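Local coordinates for protein glutamine amido transferase (Methylobacillus flagellatus, PDB 3M3P) that belongs to the glutamine amidotransferase family, its fold here being a long mixed beta sheet flanked by helices, at residues G101-S106 / H140-S145; P107-I111 / S156-Q162; L42-I46 / T70-L74; A78-R82 / L166-H170. One frame throughout, in Å; residues are numbered along the deposited sequence.

Contact 1 of 4, residues G101-S106 / H140-S145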
loop_
_atom_site.group_PDB
_atom_site.type_symbol
_atom_site.label_atom_id
_atom_site.label_comp_id
_atom_site.label_asym_id
_atom_site.label_seq_id
_atom_site.Cartn_x
_atom_site.Cartn_y
_atom_site.Cartn_z
ATOM N N GLY A 101 8.975 4.123 12.846
ATOM C CA GLY A 101 7.988 3.241 13.389
ATOM C C GLY A 101 8.505 1.802 13.515
ATOM O O GLY A 101 9.598 1.423 13.055
ATOM N N GLU A 102 7.688 0.955 14.130
ATOM C CA GLU A 102 8.024 -0.463 14.344
ATOM C C GLU A 102 6.903 -1.336 13.772
ATOM O O GLU A 102 5.746 -0.888 13.642
ATOM C CB GLU A 102 8.182 -0.779 15.852
ATOM C CG GLU A 102 6.942 -0.521 16.697
ATOM C CD GLU A 102 7.088 -0.823 18.169
ATOM O OE1 GLU A 102 8.123 -1.395 18.588
ATOM O OE2 GLU A 102 6.128 -0.490 18.883
ATOM N N VAL A 103 7.253 -2.559 13.440
ATOM C CA VAL A 103 6.319 -3.517 12.857
ATOM C C VAL A 103 6.309 -4.719 13.751
ATOM O O VAL A 103 7.352 -5.308 14.054
ATOM C CB VAL A 103 6.721 -3.919 11.429
ATOM C CG1 VAL A 103 5.767 -4.955 10.879
ATOM C CG2 VAL A 103 6.695 -2.656 10.551
ATOM N N THR A 104 5.112 -5.068 14.247
ATOM C CA THR A 104 4.968 -6.119 15.229
ATOM C C THR A 104 3.869 -7.098 14.815
ATOM O O THR A 104 3.021 -6.781 13.976
ATOM C CB THR A 104 4.604 -5.493 16.625
ATOM O OG1 THR A 104 3.409 -4.696 16.490
ATOM C CG2 THR A 104 5.759 -4.654 17.163
ATOM N N ASP A 105 3.854 -8.266 15.435
ATOM C CA ASP A 105 2.818 -9.262 15.175
ATOM C C ASP A 105 1.459 -8.794 15.712
ATOM O O ASP A 105 1.316 -8.365 16.849
ATOM C CB ASP A 105 3.156 -10.615 15.829
ATOM C CG ASP A 105 4.357 -11.263 15.214
ATOM O OD1 ASP A 105 4.451 -11.305 13.972
ATOM O OD2 ASP A 105 5.185 -11.841 15.992
ATOM N N SER A 106 0.445 -8.892 14.879
ATOM C CA SER A 106 -0.907 -8.580 15.296
ATOM C C SER A 106 -1.460 -9.660 16.217
ATOM O O SER A 106 -1.256 -10.836 15.938
ATOM C CB SER A 106 -1.824 -8.505 14.084
ATOM O OG SER A 106 -1.415 -7.493 13.172
ATOM N N HIS A 140 -2.898 -9.854 6.086
ATOM C CA HIS A 140 -1.715 -9.492 6.876
ATOM C C HIS A 140 -1.746 -10.060 8.258
ATOM O O HIS A 140 -2.798 -10.288 8.838
ATOM C CB HIS A 140 -1.527 -7.958 6.969
ATOM C CG HIS A 140 -2.488 -7.291 7.878
ATOM N ND1 HIS A 140 -2.158 -6.871 9.160
ATOM C CD2 HIS A 140 -3.797 -6.982 7.684
ATOM C CE1 HIS A 140 -3.252 -6.371 9.720
ATOM N NE2 HIS A 140 -4.245 -6.408 8.836
ATOM N N TYR A 141 -0.532 -10.281 8.769
ATOM C CA TYR A 141 -0.287 -10.791 10.110
ATOM C C TYR A 141 0.400 -9.814 11.033
ATOM O O TYR A 141 0.515 -10.084 12.234
ATOM C CB TYR A 141 0.546 -12.063 9.984
ATOM C CG TYR A 141 -0.133 -13.194 9.264
ATOM C CD1 TYR A 141 -0.927 -14.104 9.935
ATOM C CD2 TYR A 141 0.036 -13.382 7.907
ATOM C CE1 TYR A 141 -1.560 -15.148 9.268
ATOM C CE2 TYR A 141 -0.578 -14.459 7.258
ATOM C CZ TYR A 141 -1.380 -15.314 7.954
ATOM O OH TYR A 141 -1.943 -16.356 7.273
ATOM N N GLN A 142 0.935 -8.732 10.482
ATOM C CA GLN A 142 1.666 -7.740 11.296
ATOM C C GLN A 142 1.039 -6.369 11.132
ATOM O O GLN A 142 0.192 -6.137 10.268
ATOM C CB GLN A 142 3.171 -7.748 10.948
ATOM C CG GLN A 142 3.790 -9.106 11.093
ATOM C CD GLN A 142 5.297 -9.056 11.117
ATOM O OE1 GLN A 142 5.893 -8.456 10.205
ATOM N NE2 GLN A 142 5.947 -9.668 12.120
ATOM N N THR A 143 1.538 -5.425 11.917
ATOM C CA THR A 143 1.011 -4.077 11.953
ATOM C C THR A 143 2.121 -3.072 12.164
ATOM O O THR A 143 3.086 -3.371 12.896
ATOM C CB THR A 143 -0.088 -3.916 13.086
ATOM O OG1 THR A 143 -0.555 -2.566 13.135
ATOM C CG2 THR A 143 0.406 -4.349 14.441
ATOM N N PHE A 144 2.013 -1.883 11.525
ATOM C CA PHE A 144 2.919 -0.767 11.807
ATOM C C PHE A 144 2.411 0.085 12.947
ATOM O O PHE A 144 1.185 0.263 13.090
ATOM C CB PHE A 144 3.190 0.107 10.579
ATOM C CG PHE A 144 1.972 0.533 9.788
ATOM C CD1 PHE A 144 1.094 1.493 10.272
ATOM C CD2 PHE A 144 1.684 -0.029 8.537
ATOM C CE1 PHE A 144 -0.047 1.853 9.521
ATOM C CE2 PHE A 144 0.563 0.367 7.803
ATOM C CZ PHE A 144 -0.293 1.310 8.293
ATOM N N SER A 145 3.341 0.631 13.739
ATOM C CA SER A 145 3.013 1.807 14.549
ATOM C C SER A 145 2.913 3.028 13.653
ATOM O O SER A 145 3.447 3.071 12.547
ATOM C CB SER A 145 4.057 2.043 15.617
ATOM O OG SER A 145 5.297 2.341 15.107
HETATM O O HOH W 1 3.714 -2.096 15.650
HETATM O O HOH W 2 -0.726 -12.115 13.678
#

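Contact 2 of 4, residues P107-I111 / S156-Q162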
loop_
_atom_site.group_PDB
_atom_site.type_symbol
_atom_site.label_atom_id
_atom_site.label_comp_id
_atom_site.label_asym_id
_atom_site.label_seq_id
_atom_site.Cartn_x
_atom_site.Cartn_y
_atom_site.Cartn_z
ATOM N N PRO A 107 -2.231 -9.276 17.262
ATOM C CA PRO A 107 -2.902 -10.328 18.057
ATOM C C PRO A 107 -3.712 -11.290 17.205
ATOM O O PRO A 107 -3.741 -12.485 17.432
ATOM C CB PRO A 107 -3.736 -9.511 19.063
ATOM C CG PRO A 107 -2.872 -8.279 19.266
ATOM C CD PRO A 107 -2.418 -7.934 17.851
ATOM N N HIS A 108 -4.389 -10.725 16.212
ATOM C CA HIS A 108 -5.237 -11.461 15.283
ATOM C C HIS A 108 -4.950 -10.977 13.866
ATOM O O HIS A 108 -4.806 -9.770 13.626
ATOM C CB HIS A 108 -6.702 -11.222 15.590
ATOM C CG HIS A 108 -7.087 -11.567 16.995
ATOM N ND1 HIS A 108 -7.067 -12.854 17.487
ATOM C CD2 HIS A 108 -7.404 -10.758 18.024
ATOM C CE1 HIS A 108 -7.387 -12.813 18.779
ATOM N NE2 HIS A 108 -7.657 -11.564 19.099
ATOM N N ALA A 109 -4.836 -11.914 12.949
ATOM C CA ALA A 109 -4.616 -11.576 11.548
ATOM C C ALA A 109 -5.887 -10.935 10.928
ATOM O O ALA A 109 -6.975 -11.014 11.494
ATOM C CB ALA A 109 -4.213 -12.809 10.764
ATOM N N GLU A 110 -5.732 -10.328 9.753
ATOM C CA GLU A 110 -6.874 -9.960 8.932
ATOM C C GLU A 110 -6.687 -10.528 7.570
ATOM O O GLU A 110 -5.738 -10.163 6.884
ATOM C CB GLU A 110 -7.093 -8.428 8.831
ATOM C CG GLU A 110 -7.380 -7.745 10.165
ATOM C CD GLU A 110 -7.550 -6.235 10.054
ATOM O OE1 GLU A 110 -6.718 -5.611 9.347
ATOM O OE2 GLU A 110 -8.574 -5.730 10.589
ATOM N N ILE A 111 -7.606 -11.398 7.154
ATOM C CA ILE A 111 -7.589 -11.967 5.798
ATOM C C ILE A 111 -8.995 -11.921 5.264
ATOM O O ILE A 111 -9.878 -12.646 5.742
ATOM C CB ILE A 111 -6.976 -13.376 5.721
ATOM C CG1 ILE A 111 -5.585 -13.441 6.358
ATOM C CG2 ILE A 111 -6.995 -13.833 4.241
ATOM C CD1 ILE A 111 -4.907 -14.838 6.441
ATOM N N SER A 156 -9.492 -0.367 11.891
ATOM C CA SER A 156 -10.456 -1.491 11.955
ATOM C C SER A 156 -10.464 -2.041 13.363
ATOM O O SER A 156 -9.598 -1.754 14.163
ATOM C CB SER A 156 -10.086 -2.585 10.938
ATOM O OG SER A 156 -8.926 -3.241 11.433
ATOM N N GLU A 157 -11.415 -2.942 13.662
ATOM C CA GLU A 157 -11.498 -3.507 14.995
ATOM C C GLU A 157 -10.232 -4.219 15.406
ATOM O O GLU A 157 -9.720 -3.999 16.506
ATOM C CB GLU A 157 -12.667 -4.510 15.091
ATOM C CG GLU A 157 -12.736 -5.182 16.442
ATOM C CD GLU A 157 -13.939 -6.085 16.630
ATOM O OE1 GLU A 157 -14.704 -6.300 15.664
ATOM O OE2 GLU A 157 -14.035 -6.533 17.809
ATOM N N HIS A 158 -9.666 -5.032 14.528
ATOM C CA HIS A 158 -8.513 -5.850 14.871
ATOM C C HIS A 158 -7.158 -5.287 14.441
ATOM O O HIS A 158 -6.123 -5.906 14.656
ATOM C CB HIS A 158 -8.712 -7.247 14.257
ATOM C CG HIS A 158 -9.882 -7.958 14.813
ATOM N ND1 HIS A 158 -9.880 -8.419 16.096
ATOM C CD2 HIS A 158 -11.099 -8.217 14.288
ATOM C CE1 HIS A 158 -11.062 -8.959 16.347
ATOM N NE2 HIS A 158 -11.810 -8.860 15.264
ATOM N N CYS A 159 -7.174 -4.108 13.834
ATOM C CA CYS A 159 -5.949 -3.416 13.452
ATOM C C CYS A 159 -6.242 -1.934 13.452
ATOM O O CYS A 159 -6.773 -1.381 12.500
ATOM C CB CYS A 159 -5.433 -3.906 12.091
ATOM S SG CYS A 159 -3.926 -3.031 11.588
ATOM N N ALA A 160 -5.907 -1.272 14.547
ATOM C CA ALA A 160 -6.173 0.143 14.663
ATOM C C ALA A 160 -5.449 0.934 13.579
ATOM O O ALA A 160 -5.956 1.958 13.115
ATOM C CB ALA A 160 -5.763 0.612 16.035
ATOM N N ASN A 161 -4.254 0.526 13.194
ATOM C CA ASN A 161 -3.377 1.294 12.312
ATOM C C ASN A 161 -3.542 0.899 10.862
ATOM O O ASN A 161 -2.676 0.244 10.256
ATOM C CB ASN A 161 -1.930 1.192 12.844
ATOM C CG ASN A 161 -1.770 1.939 14.099
ATOM O OD1 ASN A 161 -2.642 2.793 14.442
ATOM N ND2 ASN A 161 -0.670 1.703 14.774
ATOM N N GLN A 162 -4.677 1.238 10.269
ATOM C CA GLN A 162 -4.913 0.959 8.872
ATOM C C GLN A 162 -4.254 1.925 7.892
ATOM O O GLN A 162 -3.869 1.508 6.779
ATOM C CB GLN A 162 -6.395 0.802 8.516
ATOM C CG GLN A 162 -7.072 -0.329 9.210
ATOM C CD GLN A 162 -6.695 -1.672 8.648
ATOM O OE1 GLN A 162 -6.128 -1.773 7.564
ATOM N NE2 GLN A 162 -7.098 -2.698 9.337
HETATM O O HOH W 3 -5.419 -7.891 16.472
HETATM O O HOH W 4 -4.791 -7.337 12.469
HETATM O O HOH W 5 -10.873 -6.050 12.056
#

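Contact 3 of 4, residues L42-I46 / T70-L74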
loop_
_atom_site.group_PDB
_atom_site.type_symbol
_atom_site.label_atom_id
_atom_site.label_comp_id
_atom_site.label_asym_id
_atom_site.label_seq_id
_atom_site.Cartn_x
_atom_site.Cartn_y
_atom_site.Cartn_z
ATOM N N LEU A 42 18.436 -0.722 -6.719
ATOM C CA LEU A 42 17.698 0.510 -6.416
ATOM C C LEU A 42 18.511 1.721 -6.892
ATOM O O LEU A 42 19.734 1.690 -6.862
ATOM C CB LEU A 42 17.466 0.615 -4.905
ATOM C CG LEU A 42 16.449 -0.387 -4.333
ATOM C CD1 LEU A 42 16.672 -0.510 -2.819
ATOM C CD2 LEU A 42 15.046 0.037 -4.706
ATOM N N PRO A 43 17.836 2.793 -7.283
ATOM C CA PRO A 43 18.558 3.999 -7.749
ATOM C C PRO A 43 19.263 4.638 -6.570
ATOM O O PRO A 43 18.713 4.743 -5.467
ATOM C CB PRO A 43 17.449 4.923 -8.192
ATOM C CG PRO A 43 16.242 4.527 -7.385
ATOM C CD PRO A 43 16.393 3.000 -7.252
ATOM N N ALA A 44 20.461 5.147 -6.796
ATOM C CA ALA A 44 21.171 5.912 -5.758
ATOM C C ALA A 44 20.530 7.234 -5.481
ATOM O O ALA A 44 20.580 7.719 -4.346
ATOM C CB ALA A 44 22.632 6.146 -6.140
ATOM N N GLU A 45 19.911 7.809 -6.507
ATOM C CA GLU A 45 19.310 9.133 -6.400
ATOM C C GLU A 45 17.789 9.026 -6.503
ATOM O O GLU A 45 17.243 8.834 -7.587
ATOM C CB GLU A 45 19.880 10.008 -7.493
ATOM C CG GLU A 45 19.250 11.401 -7.762
ATOM C CD GLU A 45 19.218 12.281 -6.518
ATOM O OE1 GLU A 45 18.421 12.021 -5.603
ATOM O OE2 GLU A 45 19.985 13.286 -6.490
ATOM N N ILE A 46 17.134 9.260 -5.400
ATOM C CA ILE A 46 15.674 9.271 -5.331
ATOM C C ILE A 46 15.054 10.285 -6.314
ATOM O O ILE A 46 13.947 10.088 -6.831
ATOM C CB ILE A 46 15.177 9.535 -3.900
ATOM C CG1 ILE A 46 13.648 9.287 -3.789
ATOM C CG2 ILE A 46 15.522 10.960 -3.423
ATOM C CD1 ILE A 46 13.116 7.844 -4.126
ATOM N N THR A 70 19.275 -0.392 2.137
ATOM C CA THR A 70 19.286 0.515 0.996
ATOM C C THR A 70 17.914 1.055 0.779
ATOM O O THR A 70 17.721 2.236 0.560
ATOM C CB THR A 70 19.787 -0.218 -0.281
ATOM O OG1 THR A 70 21.101 -0.698 0.014
ATOM C CG2 THR A 70 19.887 0.661 -1.469
ATOM N N LEU A 71 16.903 0.213 0.876
ATOM C CA LEU A 71 15.528 0.719 0.633
ATOM C C LEU A 71 15.041 1.633 1.740
ATOM O O LEU A 71 14.424 2.700 1.465
ATOM C CB LEU A 71 14.518 -0.426 0.435
ATOM C CG LEU A 71 13.054 -0.054 0.147
ATOM C CD1 LEU A 71 12.903 0.728 -1.154
ATOM C CD2 LEU A 71 12.185 -1.353 0.070
ATOM N N LEU A 72 15.305 1.291 2.992
ATOM C CA LEU A 72 14.904 2.189 4.083
ATOM C C LEU A 72 15.582 3.564 3.918
ATOM O O LEU A 72 14.949 4.589 4.161
ATOM C CB LEU A 72 15.193 1.580 5.466
ATOM C CG LEU A 72 14.446 0.295 5.802
ATOM C CD1 LEU A 72 14.883 -0.265 7.177
ATOM C CD2 LEU A 72 12.929 0.506 5.748
ATOM N N ALA A 73 16.872 3.586 3.562
ATOM C CA ALA A 73 17.568 4.853 3.325
ATOM C C ALA A 73 16.948 5.646 2.149
ATOM O O ALA A 73 16.782 6.876 2.189
ATOM C CB ALA A 73 19.075 4.628 3.127
ATOM N N LEU A 74 16.582 4.947 1.083
ATOM C CA LEU A 74 15.927 5.575 -0.053
ATOM C C LEU A 74 14.575 6.198 0.310
ATOM O O LEU A 74 14.253 7.286 -0.139
ATOM C CB LEU A 74 15.758 4.553 -1.178
ATOM C CG LEU A 74 15.321 5.095 -2.526
ATOM C CD1 LEU A 74 16.474 6.017 -3.115
ATOM C CD2 LEU A 74 15.010 3.914 -3.435
#

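Contact 4 of 4, residues A78-R82 / L166-H170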
loop_
_atom_site.group_PDB
_atom_site.type_symbol
_atom_site.label_atom_id
_atom_site.label_comp_id
_atom_site.label_asym_id
_atom_site.label_seq_id
_atom_site.Cartn_x
_atom_site.Cartn_y
_atom_site.Cartn_z
ATOM N N ALA A 78 13.471 10.060 0.053
ATOM C CA ALA A 78 12.257 10.544 -0.600
ATOM C C ALA A 78 11.567 11.559 0.329
ATOM O O ALA A 78 11.167 12.645 -0.102
ATOM C CB ALA A 78 11.320 9.391 -0.897
ATOM N N VAL A 79 11.375 11.208 1.581
ATOM C CA VAL A 79 10.704 12.122 2.520
ATOM C C VAL A 79 11.495 13.407 2.670
ATOM O O VAL A 79 10.939 14.509 2.597
ATOM C CB VAL A 79 10.376 11.401 3.857
ATOM C CG1 VAL A 79 9.776 12.366 4.905
ATOM C CG2 VAL A 79 9.439 10.231 3.621
ATOM N N ALA A 80 12.817 13.316 2.805
ATOM C CA ALA A 80 13.658 14.527 2.886
ATOM C C ALA A 80 13.573 15.396 1.636
ATOM O O ALA A 80 13.627 16.643 1.734
ATOM C CB ALA A 80 15.110 14.123 3.166
ATOM N N GLN A 81 13.474 14.783 0.463
ATOM C CA GLN A 81 13.499 15.467 -0.815
ATOM C C GLN A 81 12.102 15.833 -1.326
ATOM O O GLN A 81 11.956 16.332 -2.445
ATOM C CB GLN A 81 14.266 14.631 -1.868
ATOM C CG GLN A 81 15.741 14.516 -1.581
ATOM C CD GLN A 81 16.401 15.894 -1.632
ATOM O OE1 GLN A 81 16.221 16.598 -2.631
ATOM N NE2 GLN A 81 17.162 16.252 -0.577
ATOM N N ARG A 82 11.073 15.515 -0.538
ATOM C CA ARG A 82 9.685 15.740 -0.948
ATOM C C ARG A 82 9.287 14.994 -2.198
ATOM O O ARG A 82 8.503 15.507 -3.030
ATOM C CB ARG A 82 9.365 17.257 -1.075
ATOM C CG ARG A 82 9.544 17.940 0.294
ATOM C CD ARG A 82 9.118 19.403 0.348
ATOM N NE ARG A 82 7.687 19.465 0.103
ATOM C CZ ARG A 82 6.737 19.128 0.986
ATOM N NH1 ARG A 82 7.049 18.760 2.248
ATOM N NH2 ARG A 82 5.450 19.191 0.604
ATOM N N LEU A 166 1.703 11.444 6.032
ATOM C CA LEU A 166 2.884 12.178 6.501
ATOM C C LEU A 166 3.166 13.362 5.624
ATOM O O LEU A 166 3.266 13.234 4.401
ATOM C CB LEU A 166 4.086 11.268 6.566
ATOM C CG LEU A 166 5.399 11.826 7.055
ATOM C CD1 LEU A 166 5.300 12.317 8.513
ATOM C CD2 LEU A 166 6.503 10.782 6.824
ATOM N N ASP A 167 3.280 14.539 6.239
ATOM C CA ASP A 167 3.766 15.776 5.554
ATOM C C ASP A 167 2.814 16.147 4.363
ATOM O O ASP A 167 3.293 16.770 3.397
ATOM C CB ASP A 167 5.224 15.640 5.016
ATOM C CG ASP A 167 6.254 15.419 6.113
ATOM O OD1 ASP A 167 5.959 15.896 7.222
ATOM O OD2 ASP A 167 7.369 14.855 5.839
ATOM N N ASP A 168 1.535 15.771 4.397
ATOM C CA ASP A 168 0.627 16.126 3.295
ATOM C C ASP A 168 1.061 15.495 1.990
ATOM O O ASP A 168 0.681 15.958 0.906
ATOM C CB ASP A 168 0.656 17.657 3.073
ATOM C CG ASP A 168 -0.578 18.180 2.398
ATOM O OD1 ASP A 168 -1.645 17.568 2.584
ATOM O OD2 ASP A 168 -0.472 19.247 1.726
ATOM N N LEU A 169 1.908 14.470 2.059
ATOM C CA LEU A 169 2.550 13.983 0.819
ATOM C C LEU A 169 2.556 12.457 0.689
ATOM O O LEU A 169 2.413 11.939 -0.404
ATOM C CB LEU A 169 3.994 14.489 0.780
ATOM C CG LEU A 169 4.729 14.951 -0.399
ATOM C CD1 LEU A 169 3.872 15.708 -1.449
ATOM C CD2 LEU A 169 5.951 15.834 0.039
ATOM N N HIS A 170 2.824 11.780 1.790
ATOM C CA HIS A 170 3.079 10.357 1.839
ATOM C C HIS A 170 1.900 9.672 2.493
ATOM O O HIS A 170 1.354 10.216 3.469
ATOM C CB HIS A 170 4.333 10.074 2.633
ATOM C CG HIS A 170 5.468 10.987 2.302
ATOM N ND1 HIS A 170 6.090 10.975 1.069
ATOM C CD2 HIS A 170 5.972 12.044 2.990
ATOM C CE1 HIS A 170 6.987 11.947 1.055
ATOM N NE2 HIS A 170 6.935 12.611 2.208
HETATM O O HOH W 6 8.243 15.030 2.936
#

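Contact 1 of 4, residues G101-S106 / H140-S145
Gln142 runs alongside Asp105, its chain overlapping the shorter acid from CG out to the amide. Gln142 NE2 gives Asp105 OD1 a nearly straight hydrogen bond of 2.9 Å; the acceptor sits close to the amide plane, but the donor stands 49° out of the carboxylate plane. The CB of Asp105 sets off away from the partner strand, and it is the first torsion (chi1 -67°, CG beside the backbone N) that brings the acid back to the amide. Because Gln142 OE1 is also bonded, to Ser60 OG, both ends of the amide are gripped and its rotation is fixed. Val103 crosses this side chain at about a right angle, with Val103 CG1 3.6 Å from Gln142 OE1.

One residue along, Thr104 and Thr143 form an antiparallel hydrogen-bonded pair, with Thr104 N to Thr143 O at 3.0 Å and Thr143 N to Thr104 O at 2.9 Å. Their side chains lie parallel, and a water joins Thr104 OG1 to Thr143 O. Beyond the strands, Ser145 continues the pattern by other means: Ser145 N reaches Glu102 O at 2.8 Å, while Ser145 OG, rather than a carbonyl, accepts from Glu102 N at 2.9 Å. At the other end Ser106 N bonds to Tyr141 O. The arrangement is that of a short antiparallel edge, strand 142-144 forming the outermost member of the mixed sheet beside strand 103-111.

Contact 2 of 4, residues P107-I111 / S156-Q162
His108 meets His158 with the two imidazoles set obliquely, their planes 81° apart and the nearest atoms, His108 CD2 and His158 ND1, 3.9 Å from each other. The backbones here do not bond directly. Instead two waters fill in: one accepts from His108 N and donates to His158 O, the other donates to both His108 O and His158 O, so the His158 carbonyl is served twice.

Past Ala109, whose methyl turns away and whose N bonds to Gln205, comes Glu110, whose carboxylate meets Ser156, Cys159 and Gln162. Its extended chain carries the acid into the bend of 156-162. Glu110 OE1 uses its syn lone pair to accept from Gln162 NE2 at 2.9 Å, the acid and amide planes being only 28° apart; the same oxygen is hydrogen-bonded to His140 NE2 and lies 3.5 Å from Cys159 CB. Glu110 OE2 lies 2.7 Å from Ser156 OG, whose single proton could instead serve Cys159 O, and a water at 2.7 Å from Glu110 OE2 links it to His158 N. Gln162 NE2 also donates to Ser156 OG at 2.8 Å, so that acid, amide and hydroxyl lie in one polar cluster. Ser156 N in turn bonds to Cys159 O within the bend. Such a buried carboxylate, extended from one strand, here braces the hairpin turn that joins the antiparallel strands 150-156 and 161-166.

Contact 3 of 4, residues L42-I46 / T70-L74
Leu74, on helix 68-81, reaches into the segment 42-46, part of the connection between strands 31-35 and 51-54; the contact is a small example of how the alpha/beta fold of this family packs a helix and a crossover loop together over the parallel part of its sheet. From CB the side chain heads toward the loop, with CG anti to the backbone N (chi1 -169°), which sends both methyls to the loop. Leu74 CG itself meets the tip of Ile46, 3.9 Å from Ile46 CD1. Of the two branches, Leu74 CD1 lies 3.5 Å from Pro43 O and 3.8 Å from Ile46 CB. Leu74 CD2 instead meets Leu42 CD2 at 4.1 Å and Pro43 CD at 4.2 Å, crossing the proline ring at about a right angle. Met7 of strand 6-10 touches Leu74, Pro43 and Ile46 alike, which ties the group to the sheet.

Leu42 returns the approach one turn back along the helix. While its CD2 stays with Leu74, its CD1 reaches the backbone between Thr70 and Leu71. Thr70 and Leu42 run past one another, pointing opposite ways; the threonine turns its methyl rather than its hydroxyl to the leucine, Thr70 CG2 lying 3.7 Å from Leu42 CD1. Residues 70, 71 and 74 thus present one side of the helix to the loop, and the contact is made by van der Waals touches, mostly between apolar side chains but also against Pro43 O and Leu71 N. Leu42 CD1 ends 3.9 Å from Leu71 CB and 3.8 Å from Leu71 N.

Contact 4 of 4, residues A78-R82 / L166-H170
Val79 and His170 supply the aromatic part of this contact, a CH-pi interaction in which Val79 CG2 sits 3.9 Å from the centroid of the His170 imidazole, 15° off the ring normal. The opposite face is taken by Leu169 CB, 3.7 Å above the plane of the His170 ring and over its centre, so the ring is held between two aliphatic groups. Its in-plane nitrogens are occupied as well: ND1 is hydrogen-bonded to Val85 N, and NE2 meets a water at the ring edge.

That water is the polar link. It donates to Val79 O at 2.8 Å and to Asp167 OD2 at 3.0 Å, and lies 2.8 Å from His170 NE2, thereby joining the last turn of the helix to the bend by three hydrogen bonds.

Van der Waals contacts fill in beside it. Val79 CG1 is 4.1 Å from Leu166 CD2, and the leucine methyl Leu169 CD2 lies on one face of the flat Arg82 cation, 3.4 Å from Arg82 NH2. Arg82 NH1 remains 5.3 Å from Asp167 OD2, too far for a salt bridge, though the opposite charges may attract weakly.

The backbones frame all this. Arg82, with positive phi (61°), ends helix 68-81 in a Schellman motif. In the other segment, Leu166 O accepts from both Leu169 N and His170 N across a tight turn, the signature of a classic beta bulge between antiparallel strands 161-166 and 170-173.

From the N terminus, contact 3 closes first: the loop it spans, from 42-46 to 70-74, holds strand 51-54 and leads into helix 68-81. Further along that same helix contact 4 opens, and it does not close until 166-170, so contacts 1 and 2 are both nested within its loop. These two cross, their segments alternating as 101-106, 107-111, 140-145 and 156-162, and they share strand 103-111; His140 probably bonds to Glu110 and Asn161 to Phe144, joining the two. Contacts 3 and 4 touch where Ile46 packs on Ala78. Contacts 2 and 3, centres about 30 Å apart, lie on opposite sides of the chain's centre.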